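Long-range contacts in probable oxidoreductase (Pseudomonas aeruginosa, PDB 4B7X), which probably catalyses NADP(H)-dependent oxidation or reduction of a still unassigned substrate, as a member of the medium-chain dehydrogenase/reductase family: residues H[133-138]-H[289-294]; H[152-157]-H[176-181]; H[52-57]-H[74-79]. All blocks are in the same frame, centred on the assembly; numbering follows the deposited sequence.

Contact 1: residues H[133-138]-H[289-294]. With NAP (NADP nicotinamide-adenine-dinucleotide phosphate), chain T.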
loop_
_atom_site.group_PDB
_atom_site.type_symbol
_atom_site.label_atom_id
_atom_site.label_comp_id
_atom_site.label_asym_id
_atom_site.label_seq_id
_atom_site.Cartn_x
_atom_site.Cartn_y
_atom_site.Cartn_z
ATOM N N THR H 133 12.160 -19.541 0.138
ATOM C CA THR H 133 11.205 -19.128 1.182
ATOM C C THR H 133 11.928 -18.341 2.274
ATOM O O THR H 133 11.423 -17.330 2.780
ATOM C CB THR H 133 10.413 -20.322 1.795
ATOM O OG1 THR H 133 11.313 -21.258 2.385
ATOM C CG2 THR H 133 9.567 -21.048 0.753
ATOM N N GLY H 134 13.136 -18.789 2.595
ATOM C CA GLY H 134 13.999 -18.089 3.535
ATOM C C GLY H 134 14.356 -16.688 3.086
ATOM O O GLY H 134 14.402 -15.765 3.901
ATOM N N MET H 135 14.600 -16.527 1.791
ATOM C CA MET H 135 15.011 -15.242 1.229
ATOM C C MET H 135 13.834 -14.276 1.159
ATOM O O MET H 135 13.978 -13.083 1.457
ATOM C CB MET H 135 15.677 -15.443 -0.135
ATOM C CG MET H 135 16.994 -16.221 -0.075
ATOM S SD MET H 135 18.274 -15.410 0.913
ATOM C CE MET H 135 18.055 -16.130 2.541
ATOM N N THR H 136 12.672 -14.811 0.804
ATOM C CA THR H 136 11.428 -14.066 0.805
ATOM C C THR H 136 11.181 -13.440 2.181
ATOM O O THR H 136 10.951 -12.224 2.289
ATOM C CB THR H 136 10.255 -14.989 0.431
ATOM O OG1 THR H 136 10.544 -15.662 -0.804
ATOM C CG2 THR H 136 8.958 -14.200 0.302
ATOM N N ALA H 137 11.250 -14.269 3.227
ATOM C CA ALA H 137 11.074 -13.798 4.597
ATOM C C ALA H 137 12.106 -12.734 4.913
ATOM O O ALA H 137 11.763 -11.666 5.421
ATOM C CB ALA H 137 11.188 -14.952 5.595
ATOM N N TYR H 138 13.358 -13.042 4.595
ATOM C CA TYR H 138 14.496 -12.170 4.857
ATOM C C TYR H 138 14.339 -10.790 4.198
ATOM O O TYR H 138 14.314 -9.760 4.892
ATOM C CB TYR H 138 15.774 -12.853 4.357
ATOM C CG TYR H 138 17.049 -12.128 4.712
ATOM C CD1 TYR H 138 17.691 -12.368 5.926
ATOM C CD2 TYR H 138 17.622 -11.195 3.829
ATOM C CE1 TYR H 138 18.860 -11.700 6.264
ATOM C CE2 TYR H 138 18.800 -10.529 4.152
ATOM C CZ TYR H 138 19.415 -10.780 5.371
ATOM O OH TYR H 138 20.581 -10.120 5.713
ATOM N N GLU H 289 24.726 -12.723 0.387
ATOM C CA GLU H 289 24.771 -12.039 1.684
ATOM C C GLU H 289 23.588 -12.419 2.573
ATOM O O GLU H 289 23.719 -12.466 3.793
ATOM C CB GLU H 289 24.820 -10.522 1.517
ATOM C CG GLU H 289 25.819 -10.031 0.476
ATOM C CD GLU H 289 25.162 -9.705 -0.857
ATOM O OE1 GLU H 289 24.605 -8.588 -0.982
ATOM O OE2 GLU H 289 25.198 -10.562 -1.770
ATOM N N GLY H 290 22.437 -12.681 1.953
ATOM C CA GLY H 290 21.248 -13.144 2.663
ATOM C C GLY H 290 21.432 -14.561 3.168
ATOM O O GLY H 290 21.236 -14.842 4.356
ATOM N N LEU H 291 21.833 -15.446 2.264
ATOM C CA LEU H 291 22.084 -16.841 2.594
ATOM C C LEU H 291 23.195 -16.989 3.623
ATOM O O LEU H 291 23.129 -17.862 4.483
ATOM C CB LEU H 291 22.417 -17.643 1.333
ATOM C CG LEU H 291 21.235 -17.855 0.390
ATOM C CD1 LEU H 291 21.663 -18.515 -0.917
ATOM C CD2 LEU H 291 20.156 -18.661 1.094
ATOM N N LYS H 292 24.202 -16.128 3.546
ATOM C CA LYS H 292 25.301 -16.175 4.497
ATOM C C LYS H 292 24.817 -15.829 5.907
ATOM O O LYS H 292 25.058 -16.588 6.841
ATOM C CB LYS H 292 26.456 -15.265 4.064
ATOM C CG LYS H 292 27.752 -15.504 4.819
ATOM C CD LYS H 292 28.713 -14.345 4.631
ATOM C CE LYS H 292 29.807 -14.374 5.680
ATOM N NZ LYS H 292 30.499 -13.060 5.760
ATOM N N GLU H 293 24.117 -14.707 6.059
ATOM C CA GLU H 293 23.659 -14.287 7.386
ATOM C C GLU H 293 22.652 -15.260 7.993
ATOM O O GLU H 293 22.725 -15.564 9.185
ATOM C CB GLU H 293 23.106 -12.864 7.383
ATOM C CG GLU H 293 23.222 -12.210 8.751
ATOM C CD GLU H 293 22.645 -10.813 8.809
ATOM O OE1 GLU H 293 21.681 -10.521 8.054
ATOM O OE2 GLU H 293 23.158 -10.008 9.626
ATOM N N MET H 294 21.733 -15.757 7.164
ATOM C CA MET H 294 20.760 -16.767 7.570
ATOM C C MET H 294 21.457 -18.011 8.107
ATOM O O MET H 294 21.068 -18.537 9.152
ATOM C CB MET H 294 19.860 -17.138 6.392
ATOM C CG MET H 294 18.707 -18.081 6.712
ATOM S SD MET H 294 17.407 -17.425 7.788
ATOM C CE MET H 294 16.953 -15.903 6.958
HETATM P PA NAP T . 3.241 -22.048 3.729
HETATM O O1A NAP T . 4.475 -22.835 4.388
HETATM O O2A NAP T . 2.889 -20.855 4.538
HETATM O O5B NAP T . 2.025 -23.048 3.504
HETATM C C5B NAP T . 0.750 -22.473 3.183
HETATM C C4B NAP T . -0.017 -22.078 4.459
HETATM O O4B NAP T . -1.036 -21.128 4.092
HETATM C C3B NAP T . -0.811 -23.280 4.999
HETATM O O3B NAP T . 0.007 -24.046 5.913
HETATM C C2B NAP T . -1.955 -22.610 5.745
HETATM O O2B NAP T . -1.513 -22.354 7.060
HETATM C C1B NAP T . -2.092 -21.236 5.095
HETATM N N9A NAP T . -3.385 -21.101 4.423
HETATM C C8A NAP T . -3.771 -21.737 3.310
HETATM N N7A NAP T . -5.006 -21.342 2.985
HETATM C C5A NAP T . -5.393 -20.450 3.892
HETATM C C6A NAP T . -6.549 -19.715 4.075
HETATM N N6A NAP T . -7.555 -19.840 3.221
HETATM N N1A NAP T . -6.642 -18.879 5.121
HETATM C C2A NAP T . -5.636 -18.747 5.975
HETATM N N3A NAP T . -4.508 -19.430 5.837
HETATM C C4A NAP T . -4.366 -20.290 4.804
HETATM O O3 NAP T . 3.701 -21.579 2.258
HETATM P PN NAP T . 4.895 -20.513 2.098
HETATM O O1N NAP T . 5.842 -21.107 1.142
HETATM O O2N NAP T . 5.417 -20.052 3.413
HETATM O O5D NAP T . 4.051 -19.365 1.384
HETATM C C5D NAP T . 3.430 -18.338 2.144
HETATM C C4D NAP T . 3.016 -17.138 1.266
HETATM O O4D NAP T . 4.173 -16.446 0.703
HETATM C C3D NAP T . 2.143 -17.556 0.085
HETATM O O3D NAP T . 1.169 -16.544 -0.050
HETATM C C2D NAP T . 3.092 -17.511 -1.118
HETATM O O2D NAP T . 2.370 -17.234 -2.334
HETATM C C1D NAP T . 3.944 -16.315 -0.747
HETATM N N1N NAP T . 5.267 -16.232 -1.387
HETATM C C2N NAP T . 5.594 -15.006 -1.967
HETATM C C3N NAP T . 6.819 -14.821 -2.588
HETATM C C7N NAP T . 7.117 -13.444 -3.203
HETATM O O7N NAP T . 8.225 -13.187 -3.657
HETATM N N7N NAP T . 6.120 -12.554 -3.131
HETATM C C4N NAP T . 7.738 -15.877 -2.606
HETATM C C5N NAP T . 7.420 -17.110 -2.016
HETATM C C6N NAP T . 6.186 -17.296 -1.400
HETATM P P2B NAP T . -2.512 -22.561 8.306
HETATM O O1X NAP T . -3.904 -21.877 7.886
HETATM O O2X NAP T . -2.768 -24.156 8.383
HETATM O O3X NAP T . -1.899 -22.033 9.534
#
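Helices 132-145 and 287-299 of this medium-chain dehydrogenase/reductase pass almost at right angles, 95° between the segment directions; the axes of segments 133-138 and 289-294 come within 10.2 Å, where Met135 and Tyr138 face Gly290 and Met294. With no side chain at Gly290, Met135 and the Tyr138 ring can lie directly on its backbone: Gly290 CA sits over one face of the ring as a CH-pi contact, 4.2 Å from the centroid. Next to it the bent chain of Met135 turns its methyl onto the second helix, where CE meets CD2 of Leu291 at 3.6 Å. Met294 slides past the tyrosine in the opposite sense until its CE is 3.8 Å from Tyr138 CD1; its side chain also touches Val165 and Ile169 of helix 161-172. The far side of helix 132-145 serves the cofactor, Thr136 OG1 standing 3.3 Å from C4N of the NADP nicotinamide while hydrogen-bonded to Met132 O. Tyr138 swings its ring away from its own N (chi1 -173°) and reaches the second helix. There its OH donates a 2.6 Å hydrogen bond to Glu293 OE1; this oxygen sits at the ring edge, in its plane, and is met nearly along its C-O axis, the carboxylate turned 65° from the ring.

Contact 2: residues H[152-157]-H[176-181]. With NAP (NADP nicotinamide-adenine-dinucleotide phosphate), chain T.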
loop_
_atom_site.group_PDB
_atom_site.type_symbol
_atom_site.label_atom_id
_atom_site.label_comp_id
_atom_site.label_asym_id
_atom_site.label_seq_id
_atom_site.Cartn_x
_atom_site.Cartn_y
_atom_site.Cartn_z
ATOM N N THR H 152 5.722 -3.735 17.270
ATOM C CA THR H 152 4.797 -4.868 17.207
ATOM C C THR H 152 4.660 -5.380 15.760
ATOM O O THR H 152 4.194 -4.650 14.867
ATOM C CB THR H 152 3.415 -4.495 17.799
ATOM O OG1 THR H 152 3.558 -4.237 19.201
ATOM C CG2 THR H 152 2.398 -5.624 17.590
ATOM N N VAL H 153 5.061 -6.640 15.566
ATOM C CA VAL H 153 5.095 -7.312 14.267
ATOM C C VAL H 153 4.111 -8.488 14.211
ATOM O O VAL H 153 4.285 -9.488 14.930
ATOM C CB VAL H 153 6.528 -7.819 13.950
ATOM C CG1 VAL H 153 6.544 -8.712 12.721
ATOM C CG2 VAL H 153 7.487 -6.658 13.757
ATOM N N VAL H 154 3.083 -8.362 13.369
ATOM C CA VAL H 154 2.090 -9.415 13.141
ATOM C C VAL H 154 2.342 -10.161 11.817
ATOM O O VAL H 154 2.514 -9.546 10.750
ATOM C CB VAL H 154 0.655 -8.850 13.179
ATOM C CG1 VAL H 154 -0.384 -9.898 12.773
ATOM C CG2 VAL H 154 0.332 -8.304 14.565
ATOM N N ILE H 155 2.349 -11.489 11.890
ATOM C CA ILE H 155 2.591 -12.338 10.722
ATOM C C ILE H 155 1.456 -13.319 10.461
ATOM O O ILE H 155 1.135 -14.146 11.324
ATOM C CB ILE H 155 3.886 -13.124 10.895
ATOM C CG1 ILE H 155 5.040 -12.152 11.101
ATOM C CG2 ILE H 155 4.154 -13.989 9.674
ATOM C CD1 ILE H 155 6.133 -12.703 11.970
ATOM N N SER H 156 0.845 -13.222 9.278
ATOM C CA SER H 156 -0.094 -14.237 8.803
ATOM C C SER H 156 0.621 -15.419 8.141
ATOM O O SER H 156 1.800 -15.334 7.777
ATOM C CB SER H 156 -1.128 -13.635 7.859
ATOM O OG SER H 156 -0.544 -13.255 6.637
ATOM N N GLY H 157 -0.104 -16.525 7.980
ATOM C CA GLY H 157 0.488 -17.808 7.565
ATOM C C GLY H 157 1.724 -18.121 8.375
ATOM O O GLY H 157 2.724 -18.603 7.834
ATOM N N ARG H 176 8.276 -7.459 19.240
ATOM C CA ARG H 176 7.213 -8.301 19.745
ATOM C C ARG H 176 6.518 -8.925 18.540
ATOM O O ARG H 176 5.993 -8.218 17.673
ATOM C CB ARG H 176 6.211 -7.508 20.588
ATOM C CG ARG H 176 5.095 -8.377 21.145
ATOM C CD ARG H 176 4.253 -7.660 22.188
ATOM N NE ARG H 176 3.493 -8.611 23.006
ATOM C CZ ARG H 176 3.952 -9.175 24.121
ATOM N NH1 ARG H 176 5.171 -8.884 24.563
ATOM N NH2 ARG H 176 3.194 -10.028 24.799
ATOM N N VAL H 177 6.520 -10.253 18.507
ATOM C CA VAL H 177 6.044 -11.017 17.370
ATOM C C VAL H 177 4.766 -11.795 17.691
ATOM O O VAL H 177 4.743 -12.628 18.599
ATOM C CB VAL H 177 7.136 -11.986 16.885
ATOM C CG1 VAL H 177 6.677 -12.707 15.634
ATOM C CG2 VAL H 177 8.424 -11.228 16.620
ATOM N N VAL H 178 3.716 -11.520 16.924
ATOM C CA VAL H 178 2.427 -12.178 17.063
ATOM C C VAL H 178 2.156 -12.955 15.779
ATOM O O VAL H 178 2.166 -12.365 14.695
ATOM C CB VAL H 178 1.306 -11.137 17.297
ATOM C CG1 VAL H 178 -0.067 -11.789 17.271
ATOM C CG2 VAL H 178 1.519 -10.399 18.615
ATOM N N GLY H 179 1.930 -14.266 15.904
ATOM C CA GLY H 179 1.593 -15.131 14.764
ATOM C C GLY H 179 0.110 -15.434 14.635
ATOM O O GLY H 179 -0.583 -15.615 15.631
ATOM N N ILE H 180 -0.388 -15.457 13.404
ATOM C CA ILE H 180 -1.749 -15.875 13.117
ATOM C C ILE H 180 -1.655 -17.161 12.317
ATOM O O ILE H 180 -1.105 -17.184 11.209
ATOM C CB ILE H 180 -2.536 -14.807 12.342
ATOM C CG1 ILE H 180 -2.644 -13.518 13.178
ATOM C CG2 ILE H 180 -3.917 -15.338 11.954
ATOM C CD1 ILE H 180 -3.187 -12.320 12.419
ATOM N N ALA H 181 -2.164 -18.242 12.894
ATOM C CA ALA H 181 -1.991 -19.567 12.303
ATOM C C ALA H 181 -3.209 -20.453 12.525
ATOM O O ALA H 181 -4.057 -20.163 13.379
ATOM C CB ALA H 181 -0.737 -20.232 12.850
HETATM P PA NAP T . 3.241 -22.048 3.729
HETATM O O1A NAP T . 4.475 -22.835 4.388
HETATM O O2A NAP T . 2.889 -20.855 4.538
HETATM O O5B NAP T . 2.025 -23.048 3.504
HETATM C C5B NAP T . 0.750 -22.473 3.183
HETATM C C4B NAP T . -0.017 -22.078 4.459
HETATM O O4B NAP T . -1.036 -21.128 4.092
HETATM C C3B NAP T . -0.811 -23.280 4.999
HETATM O O3B NAP T . 0.007 -24.046 5.913
HETATM C C2B NAP T . -1.955 -22.610 5.745
HETATM O O2B NAP T . -1.513 -22.354 7.060
HETATM C C1B NAP T . -2.092 -21.236 5.095
HETATM N N9A NAP T . -3.385 -21.101 4.423
HETATM C C8A NAP T . -3.771 -21.737 3.310
HETATM N N7A NAP T . -5.006 -21.342 2.985
HETATM C C5A NAP T . -5.393 -20.450 3.892
HETATM C C6A NAP T . -6.549 -19.715 4.075
HETATM N N6A NAP T . -7.555 -19.840 3.221
HETATM N N1A NAP T . -6.642 -18.879 5.121
HETATM C C2A NAP T . -5.636 -18.747 5.975
HETATM N N3A NAP T . -4.508 -19.430 5.837
HETATM C C4A NAP T . -4.366 -20.290 4.804
HETATM O O3 NAP T . 3.701 -21.579 2.258
HETATM P PN NAP T . 4.895 -20.513 2.098
HETATM O O1N NAP T . 5.842 -21.107 1.142
HETATM O O2N NAP T . 5.417 -20.052 3.413
HETATM O O5D NAP T . 4.051 -19.365 1.384
HETATM C C5D NAP T . 3.430 -18.338 2.144
HETATM C C4D NAP T . 3.016 -17.138 1.266
HETATM O O4D NAP T . 4.173 -16.446 0.703
HETATM C C3D NAP T . 2.143 -17.556 0.085
HETATM O O3D NAP T . 1.169 -16.544 -0.050
HETATM C C2D NAP T . 3.092 -17.511 -1.118
HETATM O O2D NAP T . 2.370 -17.234 -2.334
HETATM C C1D NAP T . 3.944 -16.315 -0.747
HETATM N N1N NAP T . 5.267 -16.232 -1.387
HETATM C C2N NAP T . 5.594 -15.006 -1.967
HETATM C C3N NAP T . 6.819 -14.821 -2.588
HETATM C C7N NAP T . 7.117 -13.444 -3.203
HETATM O O7N NAP T . 8.225 -13.187 -3.657
HETATM N N7N NAP T . 6.120 -12.554 -3.131
HETATM C C4N NAP T . 7.738 -15.877 -2.606
HETATM C C5N NAP T . 7.420 -17.110 -2.016
HETATM C C6N NAP T . 6.186 -17.296 -1.400
HETATM P P2B NAP T . -2.512 -22.561 8.306
HETATM O O1X NAP T . -3.904 -21.877 7.886
HETATM O O2X NAP T . -2.768 -24.156 8.383
HETATM O O3X NAP T . -1.899 -22.033 9.534
#
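Val153 and Ile155 are stitched to strand 176-181 by four backbone hydrogen bonds, two from each residue. Val153 N binds Arg176 O at 2.8 Å and its carbonyl accepts Val178 N; Ile155 N then donates to Val178 O, and Ile155 O accepts Ile180 N at 2.9 Å. The N-H groups point almost straight at their acceptors, the first at 173°. The strands are parallel, in register from Thr152 beside Arg176 to Ile155 beside Gly179, with a mutual twist of 20°. Between the bonds, Val154 CA approaches Val178 O at 3.3 Å in a CA-H...O contact.

Side chains pack on both faces of the sheet. On one, Val154 and Val178 lie side by side and point the same way, while CG1 of Val154, placed on the side of its carbonyl carbon and remote from its N (chi1 173°), meets Ile180 CD1 at 3.7 Å. On the other, Ile155 crosses Val177 at a slant and its CD1 rests 3.7 Å from Val177 CG1; Gly179 adds no side chain there. Strand 219-224 flanks the far edge of strand 152-155, and Val178 and Ile180 touch helix 207-214.

The C-terminal ends of both segments reach the cofactor. Ser156 OG is anchored by hydrogen bonds to Asn225 N and Asp224 OD1, which tie this end of the segment to the end of strand 219-224. Gly157 lies near the diphosphate of NADP, and Ala181 lies beside the 2'-phosphate, its CB 3.9 Å from NADP O3X. Strand 152-155, helix 161-172 and strand 176-181 form the beta-alpha-beta crossover that begins a Rossmann dinucleotide-binding fold.

Contact 3: residues H[52-57]-H[74-79]. With NAP (NADP nicotinamide-adenine-dinucleotide phosphate), chain T.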
loop_
_atom_site.group_PDB
_atom_site.type_symbol
_atom_site.label_atom_id
_atom_site.label_comp_id
_atom_site.label_asym_id
_atom_site.label_seq_id
_atom_site.Cartn_x
_atom_site.Cartn_y
_atom_site.Cartn_z
ATOM N N PRO H 52 3.013 -22.205 -2.907
ATOM C CA PRO H 52 1.703 -21.634 -3.229
ATOM C C PRO H 52 1.727 -20.904 -4.575
ATOM O O PRO H 52 0.731 -20.888 -5.285
ATOM C CB PRO H 52 1.463 -20.640 -2.085
ATOM C CG PRO H 52 2.279 -21.170 -0.945
ATOM C CD PRO H 52 3.505 -21.758 -1.588
ATOM N N ALA H 53 2.871 -20.330 -4.930
ATOM C CA ALA H 53 3.026 -19.630 -6.204
ATOM C C ALA H 53 2.712 -20.514 -7.418
ATOM O O ALA H 53 2.487 -19.994 -8.515
ATOM C CB ALA H 53 4.431 -19.039 -6.319
ATOM N N MET H 54 2.687 -21.833 -7.213
ATOM C CA MET H 54 2.425 -22.798 -8.285
ATOM C C MET H 54 1.049 -22.602 -8.897
ATOM O O MET H 54 0.891 -22.667 -10.119
ATOM C CB MET H 54 2.573 -24.236 -7.785
ATOM C CG MET H 54 3.991 -24.770 -7.879
ATOM S SD MET H 54 4.222 -26.316 -6.985
ATOM C CE MET H 54 5.821 -26.842 -7.600
ATOM N N ARG H 55 0.055 -22.356 -8.047
ATOM C CA ARG H 55 -1.291 -22.083 -8.529
ATOM C C ARG H 55 -1.320 -20.943 -9.541
ATOM O O ARG H 55 -2.031 -21.019 -10.537
ATOM C CB ARG H 55 -2.244 -21.804 -7.372
ATOM C CG ARG H 55 -3.231 -22.932 -7.147
ATOM C CD ARG H 55 -4.558 -22.688 -7.858
ATOM N NE ARG H 55 -4.417 -22.184 -9.219
ATOM C CZ ARG H 55 -5.435 -21.890 -10.024
ATOM N NH1 ARG H 55 -6.690 -22.058 -9.618
ATOM N NH2 ARG H 55 -5.192 -21.434 -11.248
ATOM N N GLY H 56 -0.525 -19.905 -9.289
ATOM C CA GLY H 56 -0.415 -18.774 -10.204
ATOM C C GLY H 56 0.245 -19.174 -11.511
ATOM O O GLY H 56 -0.087 -18.646 -12.578
ATOM N N TRP H 57 1.176 -20.121 -11.426
ATOM C CA TRP H 57 1.885 -20.608 -12.605
ATOM C C TRP H 57 1.010 -21.402 -13.540
ATOM O O TRP H 57 1.305 -21.491 -14.727
ATOM C CB TRP H 57 3.110 -21.414 -12.199
ATOM C CG TRP H 57 4.089 -20.645 -11.346
ATOM C CD1 TRP H 57 4.228 -19.258 -11.242
ATOM C CD2 TRP H 57 5.132 -21.199 -10.474
ATOM N NE1 TRP H 57 5.241 -18.930 -10.377
ATOM C CE2 TRP H 57 5.826 -20.047 -9.880
ATOM C CE3 TRP H 57 5.534 -22.483 -10.124
ATOM C CZ2 TRP H 57 6.875 -20.204 -8.978
ATOM C CZ3 TRP H 57 6.602 -22.629 -9.221
ATOM C CH2 TRP H 57 7.250 -21.516 -8.663
ATOM N N MET H 74 5.640 -28.972 -15.656
ATOM C CA MET H 74 5.182 -28.052 -14.612
ATOM C C MET H 74 6.367 -27.332 -13.966
ATOM O O MET H 74 7.397 -27.941 -13.693
ATOM C CB MET H 74 4.347 -28.797 -13.567
ATOM C CG MET H 74 3.922 -27.957 -12.369
ATOM S SD MET H 74 2.913 -26.515 -12.768
ATOM C CE MET H 74 2.354 -26.055 -11.124
ATOM N N ARG H 75 6.230 -26.029 -13.760
ATOM C CA ARG H 75 7.285 -25.233 -13.150
ATOM C C ARG H 75 7.518 -25.638 -11.691
ATOM O O ARG H 75 6.563 -25.835 -10.929
ATOM C CB ARG H 75 6.920 -23.743 -13.231
ATOM C CG ARG H 75 7.985 -22.813 -12.676
ATOM C CD ARG H 75 7.798 -21.362 -13.092
ATOM N NE ARG H 75 8.862 -20.556 -12.500
ATOM C CZ ARG H 75 10.048 -20.335 -13.065
ATOM N NH1 ARG H 75 10.326 -20.838 -14.265
ATOM N NH2 ARG H 75 10.954 -19.598 -12.435
ATOM N N ALA H 76 8.785 -25.759 -11.311
ATOM C CA ALA H 76 9.142 -26.091 -9.936
ATOM C C ALA H 76 10.580 -25.746 -9.610
ATOM O O ALA H 76 11.503 -26.051 -10.368
ATOM C CB ALA H 76 8.879 -27.562 -9.645
ATOM N N LEU H 77 10.765 -25.100 -8.469
ATOM C CA LEU H 77 12.104 -24.891 -7.941
ATOM C C LEU H 77 12.548 -26.206 -7.298
ATOM O O LEU H 77 11.718 -26.968 -6.810
ATOM C CB LEU H 77 12.103 -23.770 -6.906
ATOM C CG LEU H 77 11.830 -22.360 -7.431
ATOM C CD1 LEU H 77 11.461 -21.452 -6.265
ATOM C CD2 LEU H 77 13.034 -21.824 -8.195
ATOM N N GLY H 78 13.844 -26.482 -7.303
ATOM C CA GLY H 78 14.317 -27.743 -6.768
ATOM C C GLY H 78 15.791 -27.711 -6.475
ATOM O O GLY H 78 16.470 -26.736 -6.787
ATOM N N VAL H 79 16.273 -28.783 -5.854
ATOM C CA VAL H 79 17.690 -28.994 -5.616
ATOM C C VAL H 79 18.048 -30.309 -6.303
ATOM O O VAL H 79 17.264 -31.266 -6.272
ATOM C CB VAL H 79 17.994 -29.036 -4.108
ATOM C CG1 VAL H 79 19.259 -29.823 -3.821
ATOM C CG2 VAL H 79 18.121 -27.622 -3.560
HETATM P PA NAP T . 3.241 -22.048 3.729
HETATM O O1A NAP T . 4.475 -22.835 4.388
HETATM O O2A NAP T . 2.889 -20.855 4.538
HETATM O O5B NAP T . 2.025 -23.048 3.504
HETATM C C5B NAP T . 0.750 -22.473 3.183
HETATM C C4B NAP T . -0.017 -22.078 4.459
HETATM O O4B NAP T . -1.036 -21.128 4.092
HETATM C C3B NAP T . -0.811 -23.280 4.999
HETATM O O3B NAP T . 0.007 -24.046 5.913
HETATM C C2B NAP T . -1.955 -22.610 5.745
HETATM O O2B NAP T . -1.513 -22.354 7.060
HETATM C C1B NAP T . -2.092 -21.236 5.095
HETATM N N9A NAP T . -3.385 -21.101 4.423
HETATM C C8A NAP T . -3.771 -21.737 3.310
HETATM N N7A NAP T . -5.006 -21.342 2.985
HETATM C C5A NAP T . -5.393 -20.450 3.892
HETATM C C6A NAP T . -6.549 -19.715 4.075
HETATM N N6A NAP T . -7.555 -19.840 3.221
HETATM N N1A NAP T . -6.642 -18.879 5.121
HETATM C C2A NAP T . -5.636 -18.747 5.975
HETATM N N3A NAP T . -4.508 -19.430 5.837
HETATM C C4A NAP T . -4.366 -20.290 4.804
HETATM O O3 NAP T . 3.701 -21.579 2.258
HETATM P PN NAP T . 4.895 -20.513 2.098
HETATM O O1N NAP T . 5.842 -21.107 1.142
HETATM O O2N NAP T . 5.417 -20.052 3.413
HETATM O O5D NAP T . 4.051 -19.365 1.384
HETATM C C5D NAP T . 3.430 -18.338 2.144
HETATM C C4D NAP T . 3.016 -17.138 1.266
HETATM O O4D NAP T . 4.173 -16.446 0.703
HETATM C C3D NAP T . 2.143 -17.556 0.085
HETATM O O3D NAP T . 1.169 -16.544 -0.050
HETATM C C2D NAP T . 3.092 -17.511 -1.118
HETATM O O2D NAP T . 2.370 -17.234 -2.334
HETATM C C1D NAP T . 3.944 -16.315 -0.747
HETATM N N1N NAP T . 5.267 -16.232 -1.387
HETATM C C2N NAP T . 5.594 -15.006 -1.967
HETATM C C3N NAP T . 6.819 -14.821 -2.588
HETATM C C7N NAP T . 7.117 -13.444 -3.203
HETATM O O7N NAP T . 8.225 -13.187 -3.657
HETATM N N7N NAP T . 6.120 -12.554 -3.131
HETATM C C4N NAP T . 7.738 -15.877 -2.606
HETATM C C5N NAP T . 7.420 -17.110 -2.016
HETATM C C6N NAP T . 6.186 -17.296 -1.400
HETATM P P2B NAP T . -2.512 -22.561 8.306
HETATM O O1X NAP T . -3.904 -21.877 7.886
HETATM O O2X NAP T . -2.768 -24.156 8.383
HETATM O O3X NAP T . -1.899 -22.033 9.534
#
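Arg75 is stretched out from CG to NE and leaves its backbone N behind at the first torsion (chi1 -177°), and this lays its aliphatic stem over the indole of Trp57, whose own CG is turned away from its carbonyl carbon (chi1 -58°) to present that face. The two side chains cross at about a right angle. Arg75 CD sits over the six-membered ring of Trp57, 3.9 Å from its centroid, a CH-pi contact, and Arg75 CG is 3.6 Å from Trp57 CE3. The guanidinium stands nearly upright on the indole, 85° between the planes, with its edge toward the ring; at 5.3 Å from Arg75 CZ to the same centroid, any cation-pi attraction is weak. The opposite face of the indole is backed by its own helix, through Ala53 O and Met54 CA, so the ring is clamped between helix 53-57 and the arginine stem.

Both segments belong to the GroES-like N-terminal domain of the medium-chain dehydrogenase/reductase fold: a short helix following strand 41-49 packs against the chain that leads into strand 77-85, with which strand 41-49 pairs antiparallel. Next to the indole, Met54 reaches to the approaching chain with its CE, 3.6 Å from Arg75 O and 3.7 Å from Ala76 CB. Met74 comes back obliquely and puts its CE 3.8 Å from Met54 CB. Phe316 of helix 316-320 touches both methionines. Pro52, the first residue of segment 52-57, turns to the cofactor, its CG 3.4 Å from NADP O5D. The indole NE1 makes a weak hydrogen bond to Tyr64 OH.

In the fold
Contact 3 comes first along the chain, wholly within the GroES-like domain, and closes before contact 1 opens. Contact 1 joins helix 132-145 to the distant helix 287-299, and the intervening chain includes contact 2, whose strands belong to the six-stranded parallel sheet of the Rossmann domain. Strand 152-155 is the next element after helix 132-145. The centres of contacts 2 and 3 are about 26 Å apart, on opposite sides of the chain's centre; the centre of contact 1 is about 19 Å from each of these centres. All three nevertheless have residues near the same NADP, consistent with a cofactor held in the cleft between the domains.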